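DnaJ homolog subfamily C member 10 (Mus musculus, PDB 3APQ) acts as an endoplasmic reticulum disulfide reductase in protein folding and in degradation of misfolded proteins, represented here by its J domain and first thioredoxin domain. Local coordinates at residues Y5-V10 with F45-R50; E53-K56 with L60-K63; A140-G145 with S192-A197; P170-F175 with V182-D187. All blocks are in the same frame, centred on the assembly; numbering follows the deposited sequence.

Interaction 1: residues Y5-V10 with F45-R50; sequences YSLLGV and FLKINR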
loop_
_atom_site.group_PDB
_atom_site.type_symbol
_atom_site.label_atom_id
_atom_site.label_comp_id
_atom_site.label_asym_id
_atom_site.label_seq_id
_atom_site.Cartn_x
_atom_site.Cartn_y
_atom_site.Cartn_z
ATOM N N TYR A 5 -7.918 10.058 14.920
ATOM C CA TYR A 5 -7.656 8.722 15.437
ATOM C C TYR A 5 -8.906 8.091 16.046
ATOM O O TYR A 5 -9.300 6.994 15.672
ATOM C CB TYR A 5 -6.537 8.836 16.479
ATOM C CG TYR A 5 -5.230 9.226 15.836
ATOM C CD1 TYR A 5 -4.583 8.343 15.002
ATOM C CD2 TYR A 5 -4.664 10.468 16.064
ATOM C CE1 TYR A 5 -3.365 8.691 14.389
ATOM C CE2 TYR A 5 -3.463 10.853 15.470
ATOM C CZ TYR A 5 -2.818 9.948 14.645
ATOM O OH TYR A 5 -1.640 10.295 14.051
ATOM N N SER A 6 -9.529 8.797 16.993
ATOM C CA SER A 6 -10.723 8.256 17.629
ATOM C C SER A 6 -11.880 8.155 16.638
ATOM O O SER A 6 -12.693 7.232 16.745
ATOM C CB SER A 6 -11.060 9.040 18.898
ATOM O OG SER A 6 -11.380 10.388 18.597
ATOM N N LEU A 7 -11.917 9.027 15.619
ATOM C CA LEU A 7 -12.942 8.884 14.585
ATOM C C LEU A 7 -12.808 7.540 13.867
ATOM O O LEU A 7 -13.812 6.847 13.559
ATOM C CB LEU A 7 -12.873 10.053 13.603
ATOM C CG LEU A 7 -14.076 10.212 12.656
ATOM C CD1 LEU A 7 -15.428 10.506 13.379
ATOM C CD2 LEU A 7 -13.751 11.316 11.600
ATOM N N LEU A 8 -11.573 7.150 13.578
ATOM C CA LEU A 8 -11.351 5.843 12.941
ATOM C C LEU A 8 -11.316 4.680 13.934
ATOM O O LEU A 8 -11.315 3.522 13.503
ATOM C CB LEU A 8 -10.044 5.846 12.152
ATOM C CG LEU A 8 -10.041 6.837 10.969
ATOM C CD1 LEU A 8 -8.706 6.855 10.192
ATOM C CD2 LEU A 8 -11.220 6.617 10.019
ATOM N N GLY A 9 -11.248 4.985 15.232
ATOM C CA GLY A 9 -11.228 3.952 16.298
ATOM C C GLY A 9 -9.853 3.322 16.462
ATOM O O GLY A 9 -9.749 2.135 16.843
ATOM N N VAL A 10 -8.789 4.073 16.170
ATOM C CA VAL A 10 -7.417 3.523 16.250
ATOM C C VAL A 10 -6.601 4.380 17.181
ATOM O O VAL A 10 -7.016 5.535 17.517
ATOM C CB VAL A 10 -6.640 3.456 14.852
ATOM C CG1 VAL A 10 -7.348 2.527 13.817
ATOM C CG2 VAL A 10 -6.422 4.852 14.224
ATOM N N PHE A 45 -19.686 9.956 6.008
ATOM C CA PHE A 45 -18.554 9.352 5.303
ATOM C C PHE A 45 -17.486 10.375 4.871
ATOM O O PHE A 45 -16.262 10.076 4.846
ATOM C CB PHE A 45 -19.031 8.526 4.114
ATOM C CG PHE A 45 -17.974 7.613 3.537
ATOM C CD1 PHE A 45 -17.449 6.581 4.314
ATOM C CD2 PHE A 45 -17.489 7.793 2.262
ATOM C CE1 PHE A 45 -16.461 5.734 3.799
ATOM C CE2 PHE A 45 -16.507 6.952 1.734
ATOM C CZ PHE A 45 -16.004 5.927 2.491
ATOM N N LEU A 46 -17.940 11.550 4.447
ATOM C CA LEU A 46 -17.019 12.647 4.099
ATOM C C LEU A 46 -16.033 12.896 5.277
ATOM O O LEU A 46 -14.840 13.081 5.049
ATOM C CB LEU A 46 -17.815 13.935 3.758
ATOM C CG LEU A 46 -18.543 14.026 2.407
ATOM C CD1 LEU A 46 -18.931 15.444 2.126
ATOM C CD2 LEU A 46 -17.684 13.538 1.288
ATOM N N LYS A 47 -16.546 12.907 6.513
ATOM C CA LYS A 47 -15.709 13.171 7.691
ATOM C C LYS A 47 -14.693 12.061 7.906
ATOM O O LYS A 47 -13.566 12.338 8.244
ATOM C CB LYS A 47 -16.531 13.278 8.964
ATOM C CG LYS A 47 -17.506 14.476 9.028
ATOM C CD LYS A 47 -18.605 14.375 10.151
ATOM C CE LYS A 47 -18.051 14.096 11.588
ATOM N NZ LYS A 47 -17.820 12.608 11.909
ATOM N N ILE A 48 -15.128 10.812 7.746
ATOM C CA ILE A 48 -14.215 9.654 7.914
ATOM C C ILE A 48 -13.181 9.706 6.792
ATOM O O ILE A 48 -11.992 9.478 7.007
ATOM C CB ILE A 48 -14.995 8.276 7.858
ATOM C CG1 ILE A 48 -15.907 8.033 9.041
ATOM C CG2 ILE A 48 -14.044 7.092 7.718
ATOM C CD1 ILE A 48 -15.684 8.941 10.228
ATOM N N ASN A 49 -13.643 9.944 5.551
ATOM C CA ASN A 49 -12.701 10.038 4.421
ATOM C C ASN A 49 -11.646 11.142 4.597
ATOM O O ASN A 49 -10.482 10.935 4.287
ATOM C CB ASN A 49 -13.421 10.216 3.065
ATOM C CG ASN A 49 -12.501 9.889 1.888
ATOM O OD1 ASN A 49 -11.873 8.811 1.840
ATOM N ND2 ASN A 49 -12.353 10.835 0.987
ATOM N N ARG A 50 -12.061 12.309 5.117
ATOM C CA ARG A 50 -11.161 13.447 5.319
ATOM C C ARG A 50 -10.086 13.081 6.342
ATOM O O ARG A 50 -8.883 13.371 6.119
ATOM C CB ARG A 50 -11.990 14.668 5.777
ATOM C CG ARG A 50 -11.262 15.860 6.181
ATOM C CD ARG A 50 -12.361 16.955 6.483
ATOM N NE ARG A 50 -11.762 18.211 6.906
ATOM C CZ ARG A 50 -11.401 18.488 8.150
ATOM N NH1 ARG A 50 -11.601 17.597 9.106
ATOM N NH2 ARG A 50 -10.832 19.665 8.441
#
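The carbonyl oxygen Tyr5 O, which accepts Val10 N at 3.0 Å and, weakly, Gly9 N, closes the short helix that brings Leu7 and Leu8 against Lys47 and Ile48. This is the first helix of a J domain lying on helix 41-55, and it ends in a Schellman motif with Gly9, at positive phi, as the C-prime residue. No hydrogen bond crosses the contact; the joint is made by Leu7, Leu8 and Ile48, with the end of the Lys47 chain alongside. Leu7 reaches straight over, its CG anti to the backbone N (chi1 -167°), which spreads both methyls across the opposing helix. CD2 of Leu7 lies 3.5 Å from the carbonyl oxygen Lys47 O, while CD1 of Leu7 meets the end of the bent lysine chain. CD1 of Ile48 lies against the Leu7 branch, though its exact placement is doubtful. Replacing Leu7 by an alanine would probably leave a gap over this isoleucine and take away the methyl beside the end of the Lys47 chain. Ile48 also packs on Phe23 of helix 16-30, so it is held from two helices. Leu8 slides past Ile48 in the opposite direction, CD2 of Leu8 lying 3.7 Å from CG2 of Ile48.

Interaction 2: residues E53-K56 with L60-K63; sequences EVLK and LRKK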
loop_
_atom_site.group_PDB
_atom_site.type_symbol
_atom_site.label_atom_id
_atom_site.label_comp_id
_atom_site.label_asym_id
_atom_site.label_seq_id
_atom_site.Cartn_x
_atom_site.Cartn_y
_atom_site.Cartn_z
ATOM N N GLU A 53 -7.698 10.601 4.691
ATOM C CA GLU A 53 -6.758 11.219 3.739
ATOM C C GLU A 53 -5.628 12.010 4.407
ATOM O O GLU A 53 -4.544 12.211 3.833
ATOM C CB GLU A 53 -7.478 12.028 2.660
ATOM C CG GLU A 53 -8.456 11.127 1.881
ATOM C CD GLU A 53 -8.788 11.600 0.499
ATOM O OE1 GLU A 53 -8.979 12.828 0.294
ATOM O OE2 GLU A 53 -8.865 10.712 -0.392
ATOM N N VAL A 54 -5.866 12.468 5.624
ATOM C CA VAL A 54 -4.790 13.170 6.314
ATOM C C VAL A 54 -3.823 12.125 6.951
ATOM O O VAL A 54 -2.594 12.185 6.766
ATOM C CB VAL A 54 -5.325 14.188 7.336
ATOM C CG1 VAL A 54 -4.181 14.583 8.349
ATOM C CG2 VAL A 54 -5.911 15.417 6.588
ATOM N N LEU A 55 -4.387 11.139 7.612
ATOM C CA LEU A 55 -3.577 10.182 8.369
ATOM C C LEU A 55 -2.783 9.293 7.420
ATOM O O LEU A 55 -1.695 8.871 7.762
ATOM C CB LEU A 55 -4.444 9.358 9.301
ATOM C CG LEU A 55 -5.133 10.084 10.438
ATOM C CD1 LEU A 55 -5.885 9.011 11.263
ATOM C CD2 LEU A 55 -4.103 10.871 11.276
ATOM N N LYS A 56 -3.306 9.040 6.221
ATOM C CA LYS A 56 -2.594 8.192 5.257
ATOM C C LYS A 56 -1.302 8.776 4.740
ATOM O O LYS A 56 -0.489 8.047 4.218
ATOM C CB LYS A 56 -3.481 7.825 4.021
ATOM C CG LYS A 56 -3.627 8.931 2.989
ATOM C CD LYS A 56 -4.434 8.426 1.775
ATOM C CE LYS A 56 -4.091 9.128 0.466
ATOM N NZ LYS A 56 -2.706 8.926 -0.105
ATOM N N LEU A 60 1.330 14.935 6.148
ATOM C CA LEU A 60 0.069 15.494 6.644
ATOM C C LEU A 60 -0.243 14.967 8.048
ATOM O O LEU A 60 -0.749 15.714 8.916
ATOM C CB LEU A 60 -1.073 15.158 5.673
ATOM C CG LEU A 60 -0.994 15.570 4.173
ATOM C CD1 LEU A 60 -2.308 15.287 3.433
ATOM C CD2 LEU A 60 -0.557 17.024 3.994
ATOM N N ARG A 61 0.006 13.668 8.267
ATOM C CA ARG A 61 -0.166 13.109 9.624
ATOM C C ARG A 61 0.777 13.794 10.639
ATOM O O ARG A 61 0.396 14.062 11.778
ATOM C CB ARG A 61 0.151 11.608 9.618
ATOM C CG ARG A 61 -0.216 10.919 10.940
ATOM C CD ARG A 61 -0.076 9.406 10.765
ATOM N NE ARG A 61 -0.313 8.751 12.061
ATOM C CZ ARG A 61 -0.070 7.465 12.292
ATOM N NH1 ARG A 61 0.449 6.669 11.337
ATOM N NH2 ARG A 61 -0.301 6.975 13.497
ATOM N N LYS A 62 2.029 14.014 10.244
ATOM C CA LYS A 62 3.000 14.649 11.158
ATOM C C LYS A 62 2.524 16.041 11.585
ATOM O O LYS A 62 2.586 16.434 12.767
ATOM C CB LYS A 62 4.303 14.763 10.410
ATOM C CG LYS A 62 5.512 15.289 11.241
ATOM C CD LYS A 62 6.823 14.951 10.485
ATOM C CE LYS A 62 6.743 13.550 9.845
ATOM N NZ LYS A 62 7.781 13.307 8.757
ATOM N N LYS A 63 2.054 16.774 10.590
ATOM C CA LYS A 63 1.499 18.098 10.789
ATOM C C LYS A 63 0.272 18.034 11.715
ATOM O O LYS A 63 0.194 18.785 12.662
ATOM C CB LYS A 63 1.115 18.696 9.442
ATOM C CG LYS A 63 1.058 20.217 9.453
ATOM C CD LYS A 63 0.558 20.799 8.108
ATOM C CE LYS A 63 0.247 22.298 8.273
ATOM N NZ LYS A 63 -0.303 22.924 7.020
HETATM O O HOH W 1 0.199 6.892 8.467
#
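Apolar contacts join Val54 to Leu60 and Leu55 to Arg61, at the corner where helix 41-55 of the J domain gives way to helix 58-67. CG1 of Val54 lies 4.1 Å from CB of Leu60. Deeper in, CD2 of Leu55 meets CG of Arg61 at 3.9 Å, the two chains running obliquely to each other. The same leucine also packs on Phe4 and Leu8 of helix 4-8, so CG of Arg61 lies at the margin of the hydrophobic interior.

Two backbone oxygens also meet side-chain carbons: CD1 of Leu60 sits 3.8 Å from Glu53 O, and CD of Arg61 passes 3.5 Å from Leu55 O.

Among the polar atoms, Val54 O and Arg61 N approach closely without the angle of a hydrogen bond. The polar link between the segments runs instead through a water, which donates to Leu55 O at 2.8 Å and accepts from Arg61 NH1 at 2.9 Å. Arg61 gets there by staying extended, with CG anti to the backbone N (chi1 -171°). Its NE is hydrogen-bonded to Tyr5 OH and its NH2 to the carbonyl oxygens of Ala14 and Lys12.

All three guanidinium nitrogens thus have partners, which fixes the rotation of the group. Since these are carbonyls, a hydroxyl and a water, the positive charge is probably spread over neutral acceptors.

Interaction 3: residues A140-G145 with S192-A197; sequences AKEVDG and SLVAFA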
loop_
_atom_site.group_PDB
_atom_site.type_symbol
_atom_site.label_atom_id
_atom_site.label_comp_id
_atom_site.label_asym_id
_atom_site.label_seq_id
_atom_site.Cartn_x
_atom_site.Cartn_y
_atom_site.Cartn_z
ATOM N N ALA A 140 4.893 -15.215 -2.133
ATOM C CA ALA A 140 5.436 -14.654 -0.885
ATOM C C ALA A 140 5.430 -15.682 0.253
ATOM O O ALA A 140 6.370 -15.745 1.060
ATOM C CB ALA A 140 4.684 -13.322 -0.453
ATOM N N LYS A 141 4.428 -16.546 0.290
ATOM C CA LYS A 141 4.438 -17.623 1.282
ATOM C C LYS A 141 5.524 -18.623 1.012
ATOM O O LYS A 141 6.155 -19.130 1.944
ATOM C CB LYS A 141 3.126 -18.371 1.269
ATOM C CG LYS A 141 1.969 -17.483 1.681
ATOM C CD LYS A 141 0.778 -18.088 1.099
ATOM C CE LYS A 141 -0.124 -18.527 2.147
ATOM N NZ LYS A 141 -1.058 -17.408 2.162
ATOM N N GLU A 142 5.728 -18.918 -0.263
ATOM C CA GLU A 142 6.689 -19.980 -0.604
ATOM C C GLU A 142 8.124 -19.606 -0.259
ATOM O O GLU A 142 8.883 -20.430 0.265
ATOM C CB GLU A 142 6.557 -20.350 -2.088
ATOM C CG GLU A 142 7.580 -21.333 -2.527
ATOM C CD GLU A 142 7.074 -22.283 -3.599
ATOM O OE1 GLU A 142 5.862 -22.246 -3.951
ATOM O OE2 GLU A 142 7.914 -23.041 -4.113
ATOM N N VAL A 143 8.482 -18.350 -0.512
ATOM C CA VAL A 143 9.817 -17.845 -0.244
ATOM C C VAL A 143 9.930 -17.069 1.063
ATOM O O VAL A 143 10.919 -16.356 1.286
ATOM C CB VAL A 143 10.343 -16.936 -1.420
ATOM C CG1 VAL A 143 10.474 -17.725 -2.729
ATOM C CG2 VAL A 143 9.487 -15.680 -1.599
ATOM N N ASP A 144 8.924 -17.186 1.928
ATOM C CA ASP A 144 8.947 -16.437 3.185
ATOM C C ASP A 144 10.250 -16.613 3.968
ATOM O O ASP A 144 10.630 -17.727 4.307
ATOM C CB ASP A 144 7.730 -16.880 4.034
ATOM C CG ASP A 144 7.479 -15.977 5.218
ATOM O OD1 ASP A 144 7.883 -14.784 5.187
ATOM O OD2 ASP A 144 6.828 -16.452 6.182
ATOM N N GLY A 145 10.921 -15.497 4.267
ATOM C CA GLY A 145 12.114 -15.482 5.100
ATOM C C GLY A 145 13.384 -15.644 4.276
ATOM O O GLY A 145 14.496 -15.465 4.810
ATOM N N SER A 192 7.832 -19.316 -11.934
ATOM C CA SER A 192 8.729 -18.316 -12.536
ATOM C C SER A 192 9.225 -17.273 -11.533
ATOM O O SER A 192 10.390 -16.901 -11.547
ATOM C CB SER A 192 8.041 -17.598 -13.705
ATOM O OG SER A 192 8.787 -16.459 -14.146
ATOM N N LEU A 193 8.320 -16.778 -10.684
ATOM C CA LEU A 193 8.684 -15.798 -9.632
ATOM C C LEU A 193 9.673 -16.417 -8.663
ATOM O O LEU A 193 10.716 -15.818 -8.358
ATOM C CB LEU A 193 7.421 -15.308 -8.913
ATOM C CG LEU A 193 6.513 -14.426 -9.792
ATOM C CD1 LEU A 193 5.099 -14.246 -9.133
ATOM C CD2 LEU A 193 7.098 -13.007 -10.000
ATOM N N VAL A 194 9.388 -17.649 -8.244
ATOM C CA VAL A 194 10.275 -18.385 -7.315
ATOM C C VAL A 194 11.673 -18.578 -7.917
ATOM O O VAL A 194 12.652 -18.228 -7.272
ATOM C CB VAL A 194 9.709 -19.713 -6.903
ATOM C CG1 VAL A 194 10.761 -20.519 -6.111
ATOM C CG2 VAL A 194 8.416 -19.521 -6.033
ATOM N N ALA A 195 11.736 -19.039 -9.180
ATOM C CA ALA A 195 13.019 -19.295 -9.884
ATOM C C ALA A 195 13.802 -18.001 -10.066
ATOM O O ALA A 195 15.029 -17.962 -9.949
ATOM C CB ALA A 195 12.766 -19.933 -11.219
ATOM N N PHE A 196 13.088 -16.922 -10.311
ATOM C CA PHE A 196 13.752 -15.632 -10.427
ATOM C C PHE A 196 14.276 -15.144 -9.079
ATOM O O PHE A 196 15.414 -14.688 -9.011
ATOM C CB PHE A 196 12.814 -14.600 -11.046
ATOM C CG PHE A 196 13.358 -13.201 -11.089
ATOM C CD1 PHE A 196 14.173 -12.775 -12.136
ATOM C CD2 PHE A 196 12.970 -12.281 -10.132
ATOM C CE1 PHE A 196 14.644 -11.447 -12.195
ATOM C CE2 PHE A 196 13.422 -10.936 -10.173
ATOM C CZ PHE A 196 14.242 -10.508 -11.195
ATOM N N ALA A 197 13.432 -15.172 -8.048
ATOM C CA ALA A 197 13.824 -14.697 -6.741
ATOM C C ALA A 197 14.999 -15.518 -6.222
ATOM O O ALA A 197 15.977 -14.963 -5.686
ATOM C CB ALA A 197 12.679 -14.765 -5.771
#
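Val194 meets both Val143 and Glu142 through a single methyl, CG2, where the end of helix 127-142 comes up to helix 190-202 of the thioredoxin fold. The inner half is buried hydrocarbon. CG1 of Val143 lies 4.3 Å from CG2 of Val194, and the packing is completed by Phe139, one turn back, on which both Val194 and Ala197 rest. Val143 itself is buried, although its backbone has already left the helical conformation.

The outer half is exposed and ends in a carboxylate, which brushes the same methyl at slightly shorter range. Glu142 stretches across Val194 at about a right angle, its CG anti to the backbone N (chi1 175°) and the chain bent at the next bond, which brings CG and CD across the CG2 methyl of Val194: CD of Glu142 stands 3.9 Å from CG2 of Val194. No hydrogen bond joins the two segments here. The carboxylate makes a long, weak ion pair with Lys190 at the start of the facing helix, which is likely to steady it only slightly.

Together the segments bury 144 Å², a modest seam between two helices packed on the same face of the central sheet. Beneath it, Val143 touches Ile149 of strand 148-153, while Leu193 reaches Leu172 and Phe196 reaches Ile174, both on strand 171-175.

Interaction 4: residues P170-F175 with V182-D187; sequences PSLFIF and VKYNGD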
loop_
_atom_site.group_PDB
_atom_site.type_symbol
_atom_site.label_atom_id
_atom_site.label_comp_id
_atom_site.label_asym_id
_atom_site.label_seq_id
_atom_site.Cartn_x
_atom_site.Cartn_y
_atom_site.Cartn_z
ATOM N N PRO A 170 1.428 -4.193 -13.520
ATOM C CA PRO A 170 2.378 -4.198 -12.398
ATOM C C PRO A 170 3.804 -4.117 -12.909
ATOM O O PRO A 170 4.078 -4.524 -14.051
ATOM C CB PRO A 170 2.141 -5.574 -11.731
ATOM C CG PRO A 170 1.640 -6.438 -12.883
ATOM C CD PRO A 170 0.844 -5.525 -13.797
ATOM N N SER A 171 4.706 -3.578 -12.093
ATOM C CA SER A 171 6.141 -3.604 -12.414
ATOM C C SER A 171 6.860 -4.246 -11.244
ATOM O O SER A 171 6.679 -3.842 -10.095
ATOM C CB SER A 171 6.675 -2.193 -12.717
ATOM O OG SER A 171 6.349 -1.905 -14.053
ATOM N N LEU A 172 7.598 -5.307 -11.522
ATOM C CA LEU A 172 8.226 -6.055 -10.435
ATOM C C LEU A 172 9.749 -5.896 -10.548
ATOM O O LEU A 172 10.340 -6.187 -11.597
ATOM C CB LEU A 172 7.866 -7.554 -10.464
ATOM C CG LEU A 172 6.415 -8.064 -10.694
ATOM C CD1 LEU A 172 6.184 -9.540 -10.406
ATOM C CD2 LEU A 172 5.302 -7.270 -10.103
ATOM N N PHE A 173 10.368 -5.422 -9.472
ATOM C CA PHE A 173 11.806 -5.127 -9.500
ATOM C C PHE A 173 12.442 -5.728 -8.286
ATOM O O PHE A 173 11.876 -5.664 -7.169
ATOM C CB PHE A 173 12.045 -3.634 -9.416
ATOM C CG PHE A 173 11.856 -2.889 -10.716
ATOM C CD1 PHE A 173 12.925 -2.788 -11.638
ATOM C CD2 PHE A 173 10.649 -2.257 -11.016
ATOM C CE1 PHE A 173 12.783 -2.061 -12.856
ATOM C CE2 PHE A 173 10.501 -1.522 -12.224
ATOM C CZ PHE A 173 11.563 -1.439 -13.142
ATOM N N ILE A 174 13.642 -6.258 -8.465
ATOM C CA ILE A 174 14.385 -6.735 -7.311
ATOM C C ILE A 174 15.529 -5.753 -6.987
ATOM O O ILE A 174 16.179 -5.191 -7.904
ATOM C CB ILE A 174 14.748 -8.205 -7.509
ATOM C CG1 ILE A 174 15.168 -8.851 -6.206
ATOM C CG2 ILE A 174 15.798 -8.371 -8.580
ATOM C CD1 ILE A 174 14.952 -10.389 -6.193
ATOM N N PHE A 175 15.719 -5.476 -5.693
ATOM C CA PHE A 175 16.655 -4.406 -5.255
ATOM C C PHE A 175 17.599 -4.965 -4.192
ATOM O O PHE A 175 17.205 -5.767 -3.324
ATOM C CB PHE A 175 15.895 -3.246 -4.557
ATOM C CG PHE A 175 14.919 -2.508 -5.419
ATOM C CD1 PHE A 175 15.330 -1.381 -6.146
ATOM C CD2 PHE A 175 13.575 -2.918 -5.485
ATOM C CE1 PHE A 175 14.422 -0.638 -6.959
ATOM C CE2 PHE A 175 12.656 -2.206 -6.297
ATOM C CZ PHE A 175 13.099 -1.064 -7.060
ATOM N N VAL A 182 16.955 -4.808 -10.775
ATOM C CA VAL A 182 16.682 -5.676 -11.911
ATOM C C VAL A 182 15.158 -5.887 -12.055
ATOM O O VAL A 182 14.482 -6.348 -11.118
ATOM C CB VAL A 182 17.410 -7.023 -11.740
ATOM C CG1 VAL A 182 16.947 -8.045 -12.804
ATOM C CG2 VAL A 182 18.961 -6.821 -11.721
ATOM N N LYS A 183 14.634 -5.588 -13.234
ATOM C CA LYS A 183 13.230 -5.824 -13.538
ATOM C C LYS A 183 12.979 -7.305 -13.846
ATOM O O LYS A 183 13.737 -7.916 -14.613
ATOM C CB LYS A 183 12.838 -4.994 -14.751
ATOM C CG LYS A 183 11.396 -5.076 -15.102
ATOM C CD LYS A 183 11.061 -4.195 -16.281
ATOM C CE LYS A 183 9.546 -4.224 -16.521
ATOM N NZ LYS A 183 9.182 -3.120 -17.486
ATOM N N TYR A 184 11.890 -7.835 -13.301
ATOM C CA TYR A 184 11.422 -9.170 -13.630
ATOM C C TYR A 184 10.645 -9.083 -14.933
ATOM O O TYR A 184 9.754 -8.212 -15.067
ATOM C CB TYR A 184 10.493 -9.706 -12.518
ATOM C CG TYR A 184 9.720 -10.981 -12.892
ATOM C CD1 TYR A 184 10.305 -12.241 -12.763
ATOM C CD2 TYR A 184 8.382 -10.914 -13.320
ATOM C CE1 TYR A 184 9.598 -13.405 -13.092
ATOM C CE2 TYR A 184 7.678 -12.058 -13.653
ATOM C CZ TYR A 184 8.293 -13.293 -13.536
ATOM O OH TYR A 184 7.578 -14.408 -13.815
ATOM N N ASN A 185 10.976 -9.978 -15.872
ATOM C CA ASN A 185 10.281 -10.046 -17.151
ATOM C C ASN A 185 9.673 -11.397 -17.537
ATOM O O ASN A 185 9.399 -11.639 -18.720
ATOM C CB ASN A 185 11.182 -9.547 -18.292
ATOM C CG ASN A 185 11.286 -8.029 -18.329
ATOM O OD1 ASN A 185 10.281 -7.302 -18.469
ATOM N ND2 ASN A 185 12.513 -7.539 -18.216
ATOM N N GLY A 186 9.366 -12.227 -16.551
ATOM C CA GLY A 186 8.856 -13.565 -16.822
ATOM C C GLY A 186 7.347 -13.646 -16.992
ATOM O O GLY A 186 6.684 -12.615 -17.119
ATOM N N ASP A 187 6.804 -14.863 -16.934
ATOM C CA ASP A 187 5.411 -15.113 -17.309
ATOM C C ASP A 187 4.451 -14.896 -16.121
ATOM O O ASP A 187 3.235 -15.112 -16.235
ATOM C CB ASP A 187 5.250 -16.517 -17.926
ATOM C CG ASP A 187 5.573 -17.633 -16.969
ATOM O OD1 ASP A 187 5.651 -17.392 -15.743
ATOM O OD2 ASP A 187 5.771 -18.779 -17.462
HETATM O O HOH W 2 7.754 -6.519 -14.126
#
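Phe173 and Lys183 face each other as a non-hydrogen-bonded pair in the antiparallel hairpin that ends the thioredoxin sheet. Their side chains cross at a slant. CG of Lys183 lies over one face of the Phe173 ring, 4.0 Å above the plane and displaced toward the rim, while CB of Lys183 comes to 3.5 Å from CE1 of Phe173. With CG anti to the backbone N (chi1 -176°) and every later bond extended, the lysine carries its amino group beyond the ring. An alanine in place of Phe173 would probably strip the aliphatic stem of Lys183 of this support and leave its chain freer to swing.

On the other face, side chains run in the same direction in pairs. Ile174 and Val182 lie side by side, CG2 of the isoleucine 3.8 Å from CB of the valine, and Leu172 lies alongside Tyr184, with CD1 of Leu172 at 3.9 Å from CD2 of Tyr184. The tyrosine ring has Gly186 N over the centre of one face.

Backbone bonds set this register: Ile174 N to Val182 O (2.8 Å), Val182 N to Ile174 O (3.0 Å) and Tyr184 N to Leu172 O, nearly straight at 173°. Past the last of these, a water bridges Leu172 N and Tyr184 O.

Strand 182-183 is the sheet edge, and strand 171-175 pairs antiparallel with strand 117-122 on its other flank. Helix 190-202 packs on this face, where Tyr184 touches its Leu193, and cis-Pro170 packs on Leu132 of helix 127-142.

In the fold
The four contacts fall into two pairs, one in each domain. Interactions 1 and 2 share helix 41-55 of the J domain; their centres are 12 Å apart, and CZ of Tyr5 touches CD2 of Leu55 at 3.7 Å. Interactions 3 and 4 belong to the thioredoxin domain, with interaction 4 nested in the chain loop closed by interaction 3. Their centres lie 13 Å apart, and CG of Phe196 meets CD1 of Tyr184 at 3.6 Å. Between domains the separation is clear: the nearest atoms of interactions 2 and 4 are about 19 Å apart. Interaction 4 borders the redox-active Cys126-Cys129 motif: Leu172 lies near it without touching, and cis-Pro170 packs on His128, between the two cysteines.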